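Local coordinates for glycosyltransferase (Streptomyces viridochromogenes, PDB 2IUY), which is a retaining family GT4 glycosyltransferase that binds UDP and takes part in the biosynthesis of the antibiotic avilamycin A, at residues F51-P56 / E77-T82; I108-F113 / E326-Q331; C187-V192 / R300-L305; E223-L228 / V258-V263; S239-V242 / G248-C251. All coordinates share one frame; numbering follows the deposited sequence.

Interaction 1 (F51-P56 / E77-T82); sequences FLLGAP and ERWLRT
Trp-79 reaches Phe-51 and Leu-53 at once, its indole lying across two residues of one strand that both send their CB atoms toward the helix. The chi1 of -170° places CG opposite the backbone N and carries the six-membered ring out to the strand. Its far corner does the touching at Phe-51: CH2 of Trp-79 lies 3.7 Å from CB of Phe-51, and CZ2 of Trp-79 is 4.0 Å from CD1 of Phe-51. The ring centroids are 5.9 Å apart and the planes inclined at 36°, an oblique meeting of the two rings. Nearer the root of the indole, CE3 of Trp-79 packs at 3.7 Å on CD2 of Leu-53, while CZ3 of Trp-79 is 4.0 Å from CD1 of Leu-53, which places both leucine methyls against the same ring.

The axes of strand 51-53 and helix 77-82 pass 10.8 Å apart and run nearly antiparallel, at 152°. That is the layering of a Rossmann-like alpha/beta domain, here the N-terminal half of a GT-B fold: helix 73-82 belongs to the crossover from edge strand 65-67 to strand 87-90 and packs against the parallel sheet.

One residue on, the CB of Leu-80 is not aimed at the strand, yet its side chain turns inward: CD2 of Leu-80 touches CD1 of Leu-53 at 3.6 Å. The same CD2 lies in the plane of the Trp-79 indole, at its edge. Ala-7 of strand 5-9 is touched by both Leu-53 and Leu-80, carrying this apolar patch onto the next strand.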
# COMPACT_ATOMS: atom_id res chain seq x y z
N PHE A 51 6.46 -10.35 16.00
CA PHE A 51 7.83 -10.69 15.65
C PHE A 51 7.92 -10.29 14.18
O PHE A 51 7.18 -10.80 13.37
CB PHE A 51 8.09 -12.21 15.89
CG PHE A 51 7.96 -12.59 17.34
CD1 PHE A 51 9.09 -12.59 18.17
CD2 PHE A 51 6.69 -12.84 17.90
CE1 PHE A 51 8.96 -12.90 19.51
CE2 PHE A 51 6.53 -13.14 19.26
CZ PHE A 51 7.66 -13.19 20.07
N LEU A 52 8.74 -9.26 13.90
CA LEU A 52 8.85 -8.72 12.56
C LEU A 52 10.06 -9.38 11.95
O LEU A 52 11.14 -9.36 12.54
CB LEU A 52 8.98 -7.16 12.57
CG LEU A 52 9.38 -6.47 11.28
CD1 LEU A 52 8.20 -6.61 10.25
CD2 LEU A 52 9.76 -4.97 11.53
N LEU A 53 9.86 -9.96 10.76
CA LEU A 53 10.88 -10.67 10.01
C LEU A 53 11.00 -9.97 8.67
O LEU A 53 10.03 -9.33 8.21
CB LEU A 53 10.45 -12.12 9.78
CG LEU A 53 10.50 -13.02 10.99
CD1 LEU A 53 9.33 -13.91 10.81
CD2 LEU A 53 11.84 -13.84 10.91
N GLY A 54 12.19 -10.09 8.09
CA GLY A 54 12.51 -9.57 6.79
C GLY A 54 12.70 -8.09 6.82
O GLY A 54 12.54 -7.44 5.78
N ALA A 55 13.01 -7.53 8.00
CA ALA A 55 13.25 -6.07 8.14
C ALA A 55 14.18 -5.70 9.34
O ALA A 55 13.78 -4.92 10.23
CB ALA A 55 11.91 -5.32 8.23
N PRO A 56 15.40 -6.28 9.36
CA PRO A 56 16.30 -6.08 10.51
C PRO A 56 16.73 -4.59 10.60
O PRO A 56 16.70 -3.87 9.60
CB PRO A 56 17.47 -7.06 10.26
CG PRO A 56 17.36 -7.45 8.78
CD PRO A 56 15.98 -7.12 8.29
N GLU A 77 13.45 -18.46 7.08
CA GLU A 77 12.97 -19.88 7.18
C GLU A 77 13.54 -20.61 8.36
O GLU A 77 12.83 -21.36 9.03
CB GLU A 77 13.28 -20.72 5.94
CG GLU A 77 13.03 -20.02 4.65
CD GLU A 77 13.18 -20.93 3.46
OE1 GLU A 77 12.45 -20.65 2.47
OE2 GLU A 77 14.03 -21.89 3.53
N ARG A 78 14.83 -20.39 8.62
CA ARG A 78 15.50 -21.05 9.73
C ARG A 78 14.85 -20.67 11.03
O ARG A 78 14.60 -21.55 11.85
CB ARG A 78 16.98 -20.70 9.71
CG ARG A 78 17.87 -21.40 10.73
CD ARG A 78 19.33 -21.25 10.33
NE ARG A 78 19.55 -21.83 9.00
CZ ARG A 78 20.05 -21.19 7.94
NH1 ARG A 78 20.44 -19.90 8.03
NH2 ARG A 78 20.18 -21.84 6.78
N TRP A 79 14.56 -19.37 11.20
CA TRP A 79 13.93 -18.79 12.40
C TRP A 79 12.51 -19.31 12.63
O TRP A 79 12.15 -19.66 13.75
CB TRP A 79 13.93 -17.25 12.35
CG TRP A 79 13.52 -16.63 13.68
CD1 TRP A 79 14.35 -16.32 14.76
CD2 TRP A 79 12.18 -16.28 14.11
NE1 TRP A 79 13.59 -15.81 15.80
CE2 TRP A 79 12.27 -15.78 15.42
CE3 TRP A 79 10.91 -16.34 13.50
CZ2 TRP A 79 11.14 -15.35 16.15
CZ3 TRP A 79 9.79 -15.91 14.22
CH2 TRP A 79 9.92 -15.43 15.54
N LEU A 80 11.71 -19.30 11.56
CA LEU A 80 10.32 -19.80 11.58
C LEU A 80 10.18 -21.29 11.95
O LEU A 80 9.19 -21.69 12.58
CB LEU A 80 9.63 -19.52 10.22
CG LEU A 80 9.35 -18.05 9.88
CD1 LEU A 80 8.76 -17.95 8.45
CD2 LEU A 80 8.43 -17.40 10.91
N ARG A 81 11.16 -22.11 11.57
CA ARG A 81 11.13 -23.53 11.86
C ARG A 81 11.14 -23.84 13.37
O ARG A 81 10.54 -24.81 13.83
CB ARG A 81 12.30 -24.24 11.14
CG ARG A 81 12.22 -25.77 11.20
CD ARG A 81 13.27 -26.49 10.29
NE ARG A 81 12.74 -26.82 8.95
CZ ARG A 81 12.01 -27.90 8.61
NH1 ARG A 81 11.64 -28.86 9.50
NH2 ARG A 81 11.64 -28.04 7.32
N THR A 82 11.79 -23.00 14.16
CA THR A 82 11.93 -23.25 15.59
C THR A 82 11.14 -22.27 16.48
O THR A 82 11.14 -22.41 17.72
CB THR A 82 13.42 -23.23 16.01
OG1 THR A 82 13.97 -21.92 15.77
CG2 THR A 82 14.21 -24.30 15.20

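Interaction 2 (I108-F113 / E326-Q331); sequences ISSHHF and ERYVEQ
The C-terminal helix 321-336, which in GT-B glycosyltransferases returns from the second Rossmann-like domain to pack on the first, brings Tyr-328 to Ser-110 and Gln-331 to Ile-108 on strand 106-111. The polar half of the contact is a hydroxyl pair. OH of Tyr-328 and OG of Ser-110 are 2.7 Å apart, a hydrogen-bonding distance whose proton direction stays open because OG of Ser-110 also pairs with NE2 of His-89. The serine oxygen thus joins the helix to a second strand, 87-90, and the His-89 ring itself meets the Tyr-328 ring with planes at about 50°. OG of Ser-110 approaches the phenol obliquely, 3.3 Å from CZ of Tyr-328. Leu-39 and Thr-124 further enclose the buried tyrosine.

The apolar half lies one helical turn on. Gln-331 bends at chi2 (-52°), which turns its amide away from the strand to where OE1 bonds NH1 of Arg-334, leaving the start of the side chain to do the packing. Ile-108 is stretched out, CG1 opposite the backbone N (chi1 -166°), and the two side chains meet at about a right angle, with CD1 of Ile-108 3.6 Å from CB of Gln-331.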
# COMPACT_ATOMS: atom_id res chain seq x y z
N ILE A 108 -0.80 -17.72 7.15
CA ILE A 108 -1.68 -16.80 6.43
C ILE A 108 -0.85 -15.84 5.59
O ILE A 108 0.29 -15.50 5.95
CB ILE A 108 -2.65 -16.00 7.43
CG1 ILE A 108 -3.80 -15.31 6.65
CG2 ILE A 108 -1.86 -15.04 8.37
CD1 ILE A 108 -4.96 -14.78 7.54
N SER A 109 -1.41 -15.39 4.47
CA SER A 109 -0.71 -14.39 3.62
C SER A 109 -1.57 -13.18 3.36
O SER A 109 -2.77 -13.32 3.24
CB SER A 109 -0.29 -15.02 2.25
OG SER A 109 0.50 -16.19 2.44
N SER A 110 -0.97 -12.00 3.20
CA SER A 110 -1.63 -10.88 2.51
C SER A 110 -0.93 -10.78 1.14
O SER A 110 0.27 -10.51 1.06
CB SER A 110 -1.45 -9.55 3.23
OG SER A 110 -2.13 -9.48 4.46
N HIS A 111 -1.69 -10.99 0.09
CA HIS A 111 -1.22 -10.80 -1.27
C HIS A 111 -1.19 -9.35 -1.73
O HIS A 111 -2.23 -8.69 -1.79
CB HIS A 111 -2.03 -11.64 -2.25
CG HIS A 111 -1.26 -11.97 -3.49
ND1 HIS A 111 0.04 -12.43 -3.44
CD2 HIS A 111 -1.57 -11.83 -4.80
CE1 HIS A 111 0.49 -12.58 -4.68
NE2 HIS A 111 -0.46 -12.22 -5.52
N HIS A 112 0.00 -8.88 -2.06
CA HIS A 112 0.20 -7.50 -2.51
C HIS A 112 0.56 -7.39 -4.00
O HIS A 112 1.13 -6.36 -4.44
CB HIS A 112 1.27 -6.85 -1.64
CG HIS A 112 0.93 -6.89 -0.16
ND1 HIS A 112 -0.22 -6.33 0.34
CD2 HIS A 112 1.60 -7.39 0.91
CE1 HIS A 112 -0.27 -6.51 1.65
NE2 HIS A 112 0.83 -7.12 2.02
N PHE A 113 0.26 -8.43 -4.78
CA PHE A 113 0.74 -8.44 -6.19
C PHE A 113 -0.39 -8.67 -7.21
O PHE A 113 -1.41 -9.26 -6.88
CB PHE A 113 1.90 -9.45 -6.36
CG PHE A 113 3.10 -9.09 -5.58
CD1 PHE A 113 3.99 -8.16 -6.06
CD2 PHE A 113 3.33 -9.65 -4.33
CE1 PHE A 113 5.12 -7.77 -5.31
CE2 PHE A 113 4.45 -9.31 -3.59
CZ PHE A 113 5.34 -8.37 -4.07
N GLU A 326 -8.16 -6.28 13.48
CA GLU A 326 -9.09 -7.21 14.12
C GLU A 326 -9.71 -8.12 13.07
O GLU A 326 -9.92 -9.27 13.31
CB GLU A 326 -10.10 -6.50 15.07
CG GLU A 326 -11.23 -5.71 14.44
CD GLU A 326 -12.03 -4.86 15.47
OE1 GLU A 326 -11.69 -4.92 16.69
OE2 GLU A 326 -12.96 -4.11 15.03
N ARG A 327 -9.90 -7.63 11.86
CA ARG A 327 -10.26 -8.49 10.74
C ARG A 327 -9.24 -9.60 10.45
O ARG A 327 -9.62 -10.76 10.27
CB ARG A 327 -10.60 -7.67 9.46
CG ARG A 327 -11.97 -7.03 9.63
CD ARG A 327 -12.19 -5.97 8.62
NE ARG A 327 -12.34 -6.53 7.26
CZ ARG A 327 -12.71 -5.79 6.21
NH1 ARG A 327 -12.98 -4.49 6.39
NH2 ARG A 327 -12.83 -6.36 5.01
N TYR A 328 -7.98 -9.25 10.41
CA TYR A 328 -6.95 -10.29 10.33
C TYR A 328 -6.93 -11.31 11.47
O TYR A 328 -6.83 -12.49 11.20
CB TYR A 328 -5.56 -9.68 10.17
CG TYR A 328 -5.30 -9.27 8.76
CD1 TYR A 328 -5.20 -10.24 7.77
CD2 TYR A 328 -5.17 -7.91 8.40
CE1 TYR A 328 -4.92 -9.89 6.45
CE2 TYR A 328 -4.91 -7.54 7.09
CZ TYR A 328 -4.78 -8.56 6.13
OH TYR A 328 -4.55 -8.26 4.83
N VAL A 329 -7.05 -10.85 12.73
CA VAL A 329 -7.09 -11.75 13.88
C VAL A 329 -8.24 -12.74 13.75
O VAL A 329 -8.07 -13.93 14.05
CB VAL A 329 -7.18 -10.95 15.22
CG1 VAL A 329 -7.39 -11.89 16.44
CG2 VAL A 329 -5.90 -10.09 15.41
N GLU A 330 -9.39 -12.27 13.29
CA GLU A 330 -10.53 -13.15 13.03
C GLU A 330 -10.11 -14.27 12.08
O GLU A 330 -10.46 -15.41 12.33
CB GLU A 330 -11.75 -12.34 12.48
CG GLU A 330 -13.04 -13.17 12.27
CD GLU A 330 -14.14 -12.44 11.49
OE1 GLU A 330 -13.91 -11.31 10.95
OE2 GLU A 330 -15.26 -13.03 11.39
N GLN A 331 -9.37 -13.95 11.01
CA GLN A 331 -8.81 -14.96 10.07
C GLN A 331 -7.71 -15.82 10.69
O GLN A 331 -7.65 -16.99 10.43
CB GLN A 331 -8.32 -14.32 8.75
CG GLN A 331 -9.39 -13.52 7.98
CD GLN A 331 -10.67 -14.34 7.75
OE1 GLN A 331 -10.59 -15.53 7.49
NE2 GLN A 331 -11.84 -13.71 7.88

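Interaction 3 (C187-V192 / R300-L305); sequences CGRRLV and RTLAGL
Leu-302 is turned toward Arg-189 and Cys-187 by a chi1 of -164°, which sets CG opposite the backbone N and sends the isobutyl group out from the last turn of helix 295-303. Arg-189 answers with a kink at chi2 (-130°), which swings its outer chain obliquely over the leucine. CD2 of Leu-302 is the methyl that touches: it lies 3.4 Å from NE of Arg-189 and 3.8 Å from CD of Arg-189, with CZ of Arg-189 at 4.0 Å from it. The approach to the guanidinium is oblique. At the root of the leucine the fit is looser, SG of Cys-187 standing 4.2 Å from CB of Leu-302.

Cys-187 and Arg-189 flank Gly-188, whose positive phi (77°) belongs to a Schellman motif ending helix 177-187 before strand 191-194 of the C-terminal Rossmann-like domain. The contact therefore joins a helix-to-strand turn to helix 295-303, beside Leu-165 and His-233, which both Arg-189 and Leu-302 touch.

No polar bond crosses between the segments. NH1 of Arg-189 hydrogen-bonds the backbone O of Asp-163, so the arginine uses its chain for dispersive packing and its tip as a polar anchor, and the contact with Leu-302 itself gives no directional hold.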
# COMPACT_ATOMS: atom_id res chain seq x y z
N CYS A 187 -6.47 20.51 -15.69
CA CYS A 187 -7.03 21.27 -14.58
C CYS A 187 -6.36 22.61 -14.42
O CYS A 187 -6.85 23.42 -13.66
CB CYS A 187 -6.86 20.48 -13.24
SG CYS A 187 -7.90 19.03 -13.08
N GLY A 188 -5.24 22.83 -15.13
CA GLY A 188 -4.41 24.02 -14.99
C GLY A 188 -3.56 23.96 -13.72
O GLY A 188 -3.15 25.03 -13.13
N ARG A 189 -3.27 22.73 -13.26
CA ARG A 189 -2.52 22.59 -12.02
C ARG A 189 -1.13 22.04 -12.17
O ARG A 189 -0.79 21.41 -13.16
CB ARG A 189 -3.29 21.78 -10.99
CG ARG A 189 -4.64 22.31 -10.71
CD ARG A 189 -4.85 22.45 -9.26
NE ARG A 189 -6.12 23.10 -9.01
CZ ARG A 189 -6.42 23.76 -7.90
NH1 ARG A 189 -5.51 23.85 -6.93
NH2 ARG A 189 -7.61 24.34 -7.77
N ARG A 190 -0.33 22.29 -11.14
CA ARG A 190 0.95 21.63 -10.98
C ARG A 190 0.75 20.20 -10.45
O ARG A 190 -0.21 19.91 -9.75
CB ARG A 190 1.86 22.48 -10.08
CG ARG A 190 2.05 23.89 -10.64
CD ARG A 190 2.63 23.87 -12.09
NE ARG A 190 2.29 25.10 -12.82
CZ ARG A 190 1.36 25.21 -13.79
NH1 ARG A 190 0.67 24.15 -14.20
NH2 ARG A 190 1.13 26.39 -14.36
N LEU A 191 1.62 19.30 -10.88
CA LEU A 191 1.70 17.95 -10.41
C LEU A 191 3.13 17.71 -9.90
O LEU A 191 4.10 17.66 -10.67
CB LEU A 191 1.38 16.97 -11.54
CG LEU A 191 1.51 15.48 -11.15
CD1 LEU A 191 0.35 15.07 -10.26
CD2 LEU A 191 1.57 14.61 -12.41
N VAL A 192 3.22 17.53 -8.57
CA VAL A 192 4.40 16.97 -7.96
C VAL A 192 4.48 15.45 -8.20
O VAL A 192 3.53 14.71 -7.92
CB VAL A 192 4.44 17.31 -6.46
CG1 VAL A 192 5.62 16.67 -5.78
CG2 VAL A 192 4.52 18.82 -6.31
N ARG A 300 -13.94 20.44 -12.83
CA ARG A 300 -15.10 20.15 -12.01
C ARG A 300 -15.01 18.93 -11.15
O ARG A 300 -15.47 18.93 -10.00
CB ARG A 300 -16.34 19.99 -12.86
CG ARG A 300 -16.59 21.19 -13.78
CD ARG A 300 -16.94 22.46 -13.07
NE ARG A 300 -17.63 23.35 -13.99
CZ ARG A 300 -18.95 23.43 -14.14
NH1 ARG A 300 -19.78 22.67 -13.42
NH2 ARG A 300 -19.44 24.30 -15.01
N THR A 301 -14.50 17.85 -11.72
CA THR A 301 -14.12 16.65 -10.96
C THR A 301 -13.27 17.10 -9.78
O THR A 301 -13.54 16.72 -8.67
CB THR A 301 -13.35 15.62 -11.83
OG1 THR A 301 -14.29 14.92 -12.65
CG2 THR A 301 -12.60 14.59 -10.96
N LEU A 302 -12.26 17.91 -10.04
CA LEU A 302 -11.34 18.33 -8.98
C LEU A 302 -12.01 19.22 -7.96
O LEU A 302 -11.86 19.02 -6.74
CB LEU A 302 -10.11 19.03 -9.55
CG LEU A 302 -8.91 19.17 -8.59
CD1 LEU A 302 -8.15 17.83 -8.47
CD2 LEU A 302 -7.98 20.28 -9.02
N ALA A 303 -12.77 20.20 -8.43
CA ALA A 303 -13.40 21.15 -7.51
C ALA A 303 -14.59 20.54 -6.71
O ALA A 303 -14.93 21.05 -5.65
CB ALA A 303 -13.79 22.44 -8.24
N GLY A 304 -15.19 19.45 -7.20
CA GLY A 304 -16.22 18.73 -6.44
C GLY A 304 -15.77 17.65 -5.43
O GLY A 304 -16.62 16.97 -4.80
N LEU A 305 -14.45 17.46 -5.27
CA LEU A 305 -13.96 16.36 -4.39
C LEU A 305 -14.35 16.68 -2.92
O LEU A 305 -14.54 17.85 -2.56
CB LEU A 305 -12.43 16.15 -4.50
CG LEU A 305 -11.78 15.59 -5.77
CD1 LEU A 305 -10.28 15.82 -5.75
CD2 LEU A 305 -12.08 14.10 -5.97

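Interaction 4 (E223-L228 / V258-V263); sequences ERRLDL and VSEAAV
Arg-225 and Glu-260 meet in a buried salt bridge, the guanidinium presenting its two terminal nitrogens end-on to the carboxylate. NH2 of Arg-225 gives the shorter hydrogen bond, 2.7 Å to OE1 of Glu-260, arriving on the syn side though out of the carboxylate plane. NH1 of Arg-225 reaches OE2 of Glu-260 at 3.0 Å, with the oxygen almost exactly in the guanidinium plane but the nitrogen well above that of the carboxylate. The planes are 49° apart, so the pair is twisted rather than a flat bidentate; a weak third bond runs from NH2 of Arg-225 to OE2 of Glu-260, 3.2 Å. An arginine chain extended from CG to NE (chi3 177°) spans the gap.

Among other polar bonds, OH of Tyr-152 also pairs with OE2 of Glu-260, giving that oxygen a further partner. Of aromatic contacts, Arg-225 makes a cation-pi interaction with Trp-34.

Both residues bind UDP, and Glu-260 fits the second glutamate of the GT4 EX7E motif. Helix 222-231 precedes strand 234-237 and helix 256-263 follows it; the latter is backed by helix 308-319, while Trp-34 belongs to helix 31-45 of the N-terminal domain, across the interdomain cleft.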
# COMPACT_ATOMS: atom_id res chain seq x y z
N GLU A 223 9.52 12.71 6.95
CA GLU A 223 8.66 13.83 7.23
C GLU A 223 8.15 14.60 6.00
O GLU A 223 7.04 15.12 6.03
CB GLU A 223 9.32 14.77 8.23
CG GLU A 223 9.63 14.12 9.59
CD GLU A 223 8.36 13.70 10.32
OE1 GLU A 223 7.45 14.56 10.50
OE2 GLU A 223 8.27 12.51 10.69
N ARG A 224 8.94 14.71 4.93
CA ARG A 224 8.44 15.42 3.74
C ARG A 224 7.28 14.67 3.09
O ARG A 224 6.29 15.24 2.71
CB ARG A 224 9.56 15.77 2.72
CG ARG A 224 8.94 16.35 1.41
CD ARG A 224 9.57 17.57 0.74
NE ARG A 224 10.62 17.11 -0.10
CZ ARG A 224 10.86 17.41 -1.37
NH1 ARG A 224 10.18 18.30 -2.08
NH2 ARG A 224 11.91 16.81 -1.89
N ARG A 225 7.42 13.37 2.98
CA ARG A 225 6.38 12.48 2.49
C ARG A 225 4.98 12.73 3.11
O ARG A 225 3.96 12.82 2.41
CB ARG A 225 6.83 11.07 2.78
CG ARG A 225 6.08 10.04 2.01
CD ARG A 225 6.21 8.68 2.66
NE ARG A 225 5.39 7.77 1.89
CZ ARG A 225 4.32 7.12 2.36
NH1 ARG A 225 3.96 7.21 3.64
NH2 ARG A 225 3.65 6.37 1.52
N LEU A 226 4.96 12.85 4.44
CA LEU A 226 3.78 13.10 5.23
C LEU A 226 3.17 14.46 4.98
O LEU A 226 1.96 14.57 4.83
CB LEU A 226 4.14 13.01 6.69
CG LEU A 226 4.60 11.69 7.26
CD1 LEU A 226 4.64 11.93 8.78
CD2 LEU A 226 3.67 10.48 6.84
N ASP A 227 4.02 15.49 4.96
CA ASP A 227 3.56 16.84 4.64
C ASP A 227 2.98 16.92 3.22
O ASP A 227 1.94 17.54 3.02
CB ASP A 227 4.70 17.86 4.77
CG ASP A 227 5.18 18.04 6.21
OD1 ASP A 227 4.32 18.09 7.12
OD2 ASP A 227 6.41 18.16 6.43
N LEU A 228 3.65 16.30 2.25
CA LEU A 228 3.14 16.28 0.85
C LEU A 228 1.75 15.65 0.77
O LEU A 228 0.83 16.19 0.16
CB LEU A 228 4.14 15.54 -0.06
CG LEU A 228 5.45 16.27 -0.43
CD1 LEU A 228 6.35 15.34 -1.26
CD2 LEU A 228 5.15 17.56 -1.19
N VAL A 258 -3.94 5.55 -1.59
CA VAL A 258 -5.33 6.00 -1.43
C VAL A 258 -5.68 6.22 0.07
O VAL A 258 -6.21 7.29 0.45
CB VAL A 258 -6.35 5.01 -2.10
CG1 VAL A 258 -7.85 5.42 -1.81
CG2 VAL A 258 -6.16 4.95 -3.61
N SER A 259 -5.41 5.20 0.90
CA SER A 259 -5.69 5.28 2.33
C SER A 259 -4.80 6.31 3.00
O SER A 259 -5.23 7.01 3.93
CB SER A 259 -5.59 3.89 3.02
OG SER A 259 -4.29 3.36 2.83
N GLU A 260 -3.56 6.42 2.51
CA GLU A 260 -2.57 7.39 3.00
C GLU A 260 -2.98 8.83 2.74
O GLU A 260 -2.92 9.65 3.65
CB GLU A 260 -1.18 7.11 2.43
CG GLU A 260 -0.67 5.81 3.03
CD GLU A 260 0.76 5.51 2.76
OE1 GLU A 260 1.11 5.37 1.58
OE2 GLU A 260 1.54 5.40 3.75
N ALA A 261 -3.37 9.14 1.51
CA ALA A 261 -3.86 10.47 1.20
C ALA A 261 -5.05 10.80 2.08
O ALA A 261 -5.06 11.82 2.73
CB ALA A 261 -4.20 10.58 -0.33
N ALA A 262 -6.05 9.93 2.11
CA ALA A 262 -7.32 10.28 2.73
C ALA A 262 -7.18 10.43 4.25
O ALA A 262 -7.69 11.39 4.85
CB ALA A 262 -8.39 9.24 2.37
N VAL A 263 -6.47 9.53 4.89
CA VAL A 263 -6.25 9.68 6.34
C VAL A 263 -5.40 10.94 6.63
O VAL A 263 -5.40 11.44 7.76
CB VAL A 263 -5.59 8.47 6.92
CG1 VAL A 263 -4.05 8.58 6.75
CG2 VAL A 263 -5.93 8.33 8.39

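Interaction 5 (S239-V242 / G248-C251); sequences SQAV and GIWC
Val-242 and Trp-250 are joined by the sole hydrogen bond between the two segments: N of Trp-250 donates to O of Val-242 at 2.7 Å, nearly straight (167°), with the donor tilted 26° from the carbonyl plane. The same oxygen lies 3.2 Å from CB of Trp-250. Beside it, CB of Ala-241 packs against CG2 of Ile-249 at 3.6 Å. The indole continues along the chain: with CG opposite its backbone N (chi1 -179°), Trp-250 brings CD1 to 3.7 Å from O of Gln-240 and its NE1 edge to 4.0 Å from CB of Ser-239, which sits near the ring plane.

The bend of 239-242 is set by an inverse gamma turn centred on Ala-241, closed by a weak bond from N of Val-242 to O of Gln-240, 2.9 Å. Further out, OE1 of Glu-252 receives both OG of Ser-239 and NE1 of Trp-250, so one carboxylate oxygen fixes the serine and the rotation of the indole together. Trp-246 meets the Trp-250 ring edge-to-face. Gln-240 is tethered through NE2 to O of Met-238 and through OE1 to N of Gly-290.

This irregular loop, pinned on itself by one backbone hydrogen bond, links strand 234-237 to helix 256-263. The Ser-239 side chain is about 4 Å from that of the UDP-binding Lys-175, and Glu-252 stands eight residues before Glu-260, the spacing of the EX7E motif that marks GT4 active sites.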
# COMPACT_ATOMS: atom_id res chain seq x y z
N SER A 239 -3.46 4.28 -12.03
CA SER A 239 -3.00 3.00 -12.51
C SER A 239 -3.74 2.68 -13.81
O SER A 239 -4.92 3.00 -13.94
CB SER A 239 -3.15 1.90 -11.46
OG SER A 239 -2.32 2.15 -10.33
N GLN A 240 -3.01 2.11 -14.77
CA GLN A 240 -3.51 1.89 -16.12
C GLN A 240 -3.58 0.41 -16.42
O GLN A 240 -2.77 -0.39 -15.95
CB GLN A 240 -2.60 2.60 -17.16
CG GLN A 240 -2.53 4.15 -17.01
CD GLN A 240 -3.86 4.86 -17.30
OE1 GLN A 240 -4.45 4.70 -18.37
NE2 GLN A 240 -4.31 5.69 -16.35
N ALA A 241 -4.58 0.01 -17.19
CA ALA A 241 -4.69 -1.40 -17.54
C ALA A 241 -3.78 -1.73 -18.75
O ALA A 241 -4.20 -1.76 -19.91
CB ALA A 241 -6.15 -1.79 -17.76
N VAL A 242 -2.51 -1.92 -18.45
CA VAL A 242 -1.54 -2.20 -19.49
C VAL A 242 -0.84 -3.47 -19.07
O VAL A 242 -1.00 -3.87 -17.91
CB VAL A 242 -0.49 -1.04 -19.65
CG1 VAL A 242 -1.19 0.26 -20.18
CG2 VAL A 242 0.28 -0.76 -18.36
N GLY A 248 0.15 -10.52 -18.13
CA GLY A 248 -1.26 -10.17 -18.09
C GLY A 248 -1.50 -8.69 -17.90
O GLY A 248 -0.55 -7.90 -17.83
N ILE A 249 -2.76 -8.31 -17.79
CA ILE A 249 -3.11 -6.91 -17.59
C ILE A 249 -2.84 -6.53 -16.15
O ILE A 249 -3.17 -7.29 -15.23
CB ILE A 249 -4.56 -6.59 -17.96
CG1 ILE A 249 -4.85 -6.95 -19.42
CG2 ILE A 249 -4.78 -5.08 -17.91
CD1 ILE A 249 -4.04 -6.08 -20.45
N TRP A 250 -2.22 -5.37 -15.97
CA TRP A 250 -2.04 -4.78 -14.65
C TRP A 250 -3.41 -4.60 -13.92
O TRP A 250 -4.38 -4.10 -14.49
CB TRP A 250 -1.24 -3.45 -14.71
CG TRP A 250 -1.05 -2.87 -13.30
CD1 TRP A 250 -1.80 -1.90 -12.69
CD2 TRP A 250 -0.07 -3.27 -12.33
NE1 TRP A 250 -1.33 -1.66 -11.44
CE2 TRP A 250 -0.28 -2.49 -11.18
CE3 TRP A 250 0.99 -4.18 -12.34
CZ2 TRP A 250 0.51 -2.61 -10.02
CZ3 TRP A 250 1.80 -4.29 -11.20
CH2 TRP A 250 1.56 -3.50 -10.05
N CYS A 251 -3.45 -5.00 -12.66
CA CYS A 251 -4.64 -4.86 -11.83
C CYS A 251 -4.17 -4.39 -10.45
O CYS A 251 -3.57 -5.18 -9.71
CB CYS A 251 -5.34 -6.22 -11.73
SG CYS A 251 -6.80 -6.33 -10.65

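How the interactions relate
From the N terminus, interaction 1 closes a short loop (51-82) within the N-terminal Rossmann-like domain and ends before any other contact begins. Interaction 2 then opens on strand 106-111 of the same sheet and closes only at helix 321-336, so its loop encloses the C-terminal domain and ties the chain's end back to the first domain. Inside it the rest sit one within another without crossing: interaction 3 (187-305) contains interaction 4 (223-263), which contains interaction 5 (239-251). Interactions 1 and 3 lie on opposite sides of the chain's centre, their own centres about 45 Å apart, whereas interaction 4 forms part of the UDP site and interaction 5 lies close to it, their nearest atoms about 8 Å apart.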